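Local coordinates for protein B-agarase (PDB 4BQ2) that probably hydrolyses agarose chains from their ends as a family 50 exo-beta-agarase that also carries a calcium-binding domain of the carbohydrate-binding-module type, at residues N293-T298 / G373-F378. Sequence-based numbering, arbitrary orientation.
Sequences NSSTMT and GEAYSF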
loop_
_atom_site.group_PDB
_atom_site.type_symbol
_atom_site.label_atom_id
_atom_site.label_comp_id
_atom_site.label_asym_id
_atom_site.label_seq_id
_atom_site.Cartn_x
_atom_site.Cartn_y
_atom_site.Cartn_z
ATOM N N ASN A 293 -9.445 3.799 10.101
ATOM C CA ASN A 293 -8.026 4.058 9.801
ATOM C C ASN A 293 -7.681 5.543 9.780
ATOM O O ASN A 293 -6.600 5.934 9.287
ATOM C CB ASN A 293 -7.615 3.386 8.488
ATOM C CG ASN A 293 -7.712 1.886 8.561
ATOM O OD1 ASN A 293 -6.878 1.206 9.207
ATOM N ND2 ASN A 293 -8.706 1.343 7.897
ATOM N N SER A 294 -8.605 6.353 10.314
ATOM C CA SER A 294 -8.516 7.810 10.225
ATOM C C SER A 294 -8.001 8.446 11.506
ATOM O O SER A 294 -7.973 9.675 11.609
ATOM C CB SER A 294 -9.870 8.431 9.824
ATOM O OG SER A 294 -10.826 8.363 10.882
ATOM N N SER A 295 -7.631 7.634 12.497
ATOM C CA SER A 295 -7.092 8.191 13.740
ATOM C C SER A 295 -5.570 8.151 13.748
ATOM O O SER A 295 -4.970 7.322 13.052
ATOM C CB SER A 295 -7.671 7.462 14.965
ATOM O OG SER A 295 -7.027 6.199 15.170
ATOM N N THR A 296 -4.962 9.056 14.532
ATOM C CA THR A 296 -3.497 9.214 14.645
ATOM C C THR A 296 -3.104 9.235 16.124
ATOM O O THR A 296 -3.854 9.795 16.930
ATOM C CB THR A 296 -3.010 10.499 13.918
ATOM O OG1 THR A 296 -1.577 10.525 13.866
ATOM C CG2 THR A 296 -3.611 11.837 14.516
ATOM N N MET A 297 -1.976 8.601 16.494
ATOM C CA MET A 297 -1.604 8.512 17.913
ATOM C C MET A 297 -1.329 9.905 18.512
ATOM O O MET A 297 -0.543 10.673 17.951
ATOM C CB MET A 297 -0.393 7.568 18.138
ATOM C CG MET A 297 -0.597 6.082 17.801
ATOM S SD MET A 297 -1.958 5.267 18.666
ATOM C CE MET A 297 -1.388 3.573 18.608
ATOM N N THR A 298 -1.994 10.225 19.628
ATOM C CA THR A 298 -1.800 11.523 20.296
ATOM C C THR A 298 -0.570 11.618 21.195
ATOM O O THR A 298 -0.101 12.729 21.524
ATOM C CB THR A 298 -3.004 11.935 21.157
ATOM O OG1 THR A 298 -3.159 11.001 22.227
ATOM C CG2 THR A 298 -4.296 12.017 20.331
ATOM N N GLY A 373 -2.338 3.085 22.535
ATOM C CA GLY A 373 -2.489 4.473 22.911
ATOM C C GLY A 373 -3.749 5.148 22.451
ATOM O O GLY A 373 -4.537 4.609 21.634
ATOM N N GLU A 374 -3.944 6.331 23.014
ATOM C CA GLU A 374 -5.013 7.205 22.591
ATOM C C GLU A 374 -4.700 7.716 21.175
ATOM O O GLU A 374 -3.535 7.944 20.805
ATOM C CB GLU A 374 -5.178 8.349 23.599
ATOM C CG GLU A 374 -6.148 9.448 23.171
ATOM C CD GLU A 374 -5.989 10.706 24.006
ATOM O OE1 GLU A 374 -5.144 11.567 23.638
ATOM O OE2 GLU A 374 -6.717 10.833 25.019
ATOM N N ALA A 375 -5.749 7.815 20.362
ATOM C CA ALA A 375 -5.633 8.368 19.025
ATOM C C ALA A 375 -6.787 9.365 18.802
ATOM O O ALA A 375 -7.757 9.375 19.571
ATOM C CB ALA A 375 -5.613 7.238 17.994
ATOM N N TYR A 376 -6.664 10.252 17.822
ATOM C CA TYR A 376 -7.758 11.170 17.530
ATOM C C TYR A 376 -8.007 11.173 16.037
ATOM O O TYR A 376 -7.061 11.138 15.246
ATOM C CB TYR A 376 -7.467 12.598 18.043
ATOM C CG TYR A 376 -8.656 13.560 17.958
ATOM C CD1 TYR A 376 -9.658 13.524 18.922
ATOM C CD2 TYR A 376 -8.765 14.489 16.920
ATOM C CE1 TYR A 376 -10.744 14.389 18.876
ATOM C CE2 TYR A 376 -9.853 15.358 16.851
ATOM C CZ TYR A 376 -10.838 15.305 17.852
ATOM O OH TYR A 376 -11.939 16.143 17.831
ATOM N N SER A 377 -9.284 11.148 15.658
ATOM C CA SER A 377 -9.672 11.237 14.253
ATOM C C SER A 377 -10.140 12.647 13.910
ATOM O O SER A 377 -11.301 13.016 14.160
ATOM C CB SER A 377 -10.772 10.206 13.904
ATOM O OG SER A 377 -11.126 10.396 12.533
ATOM N N PHE A 378 -9.238 13.435 13.340
ATOM C CA PHE A 378 -9.589 14.765 12.859
ATOM C C PHE A 378 -10.647 14.712 11.737
ATOM O O PHE A 378 -11.560 15.549 11.695
ATOM C CB PHE A 378 -8.342 15.522 12.419
ATOM C CG PHE A 378 -7.484 15.953 13.573
ATOM C CD1 PHE A 378 -7.775 17.136 14.268
ATOM C CD2 PHE A 378 -6.399 15.174 13.980
ATOM C CE1 PHE A 378 -6.977 17.520 15.353
ATOM C CE2 PHE A 378 -5.608 15.563 15.054
ATOM C CZ PHE A 378 -5.903 16.728 15.736
HETATM O O HOH W 1 -6.881 12.156 12.608
#
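E374 OE1 accepts a hydrogen bond from T298 OG1, 2.5 Å away, which meets it on the anti side, 20° out of the carboxylate plane. With CG anti to its own backbone N (chi1 172°) and the chain extended beyond CG, the glutamate carries its carboxylate out to T298, where the two side chains cross at a slant. OE2 forms a salt bridge with R334 and a hydrogen bond with the Y302 hydroxyl, while T298 OG1 in turn accepts a hydrogen bond from the backbone N of Y300; the carboxylate is thereby gripped at both oxygens and its rotation is probably fixed. Between the same two residues, T298 N donates to E374 O at 3.0 Å, nearly straight at 166°.

The backbone pattern identifies an antiparallel pairing of the two central strands in a four-stranded sheet, flanked by 335-336 and 359-362 and separate from the six-stranded sheet containing 280-287; it joins parts of the chain 75 residues apart. T296 and Y376 are its hydrogen-bonded pair (T296 N to Y376 O and Y376 N to T296 O, each 3.0 Å); M297 and A375, with CA atoms 4.2 Å apart, form the adjoining non-hydrogen-bonded pair. On their face, M297 SD lies 4.2 Å from A375 CB, a loose apolar contact. On the face of T296 and Y376, T296 OG1 bonds G708 O and T707 OG1, and Y376 CD2 sits above the centre of the F378 ring. The tyrosine hydroxyl ends on L355 O.

Where the pairing runs out, a water donates to S294 O and Y376 O and accepts from F378 N at 2.8 Å. Beside it, S294 OG and S377 OG are hydrogen-bonded at 2.6 Å; S294 OG also bonds L291 O, and S377 OG accepts from S380 N, capping the N-terminus of helix 378-387.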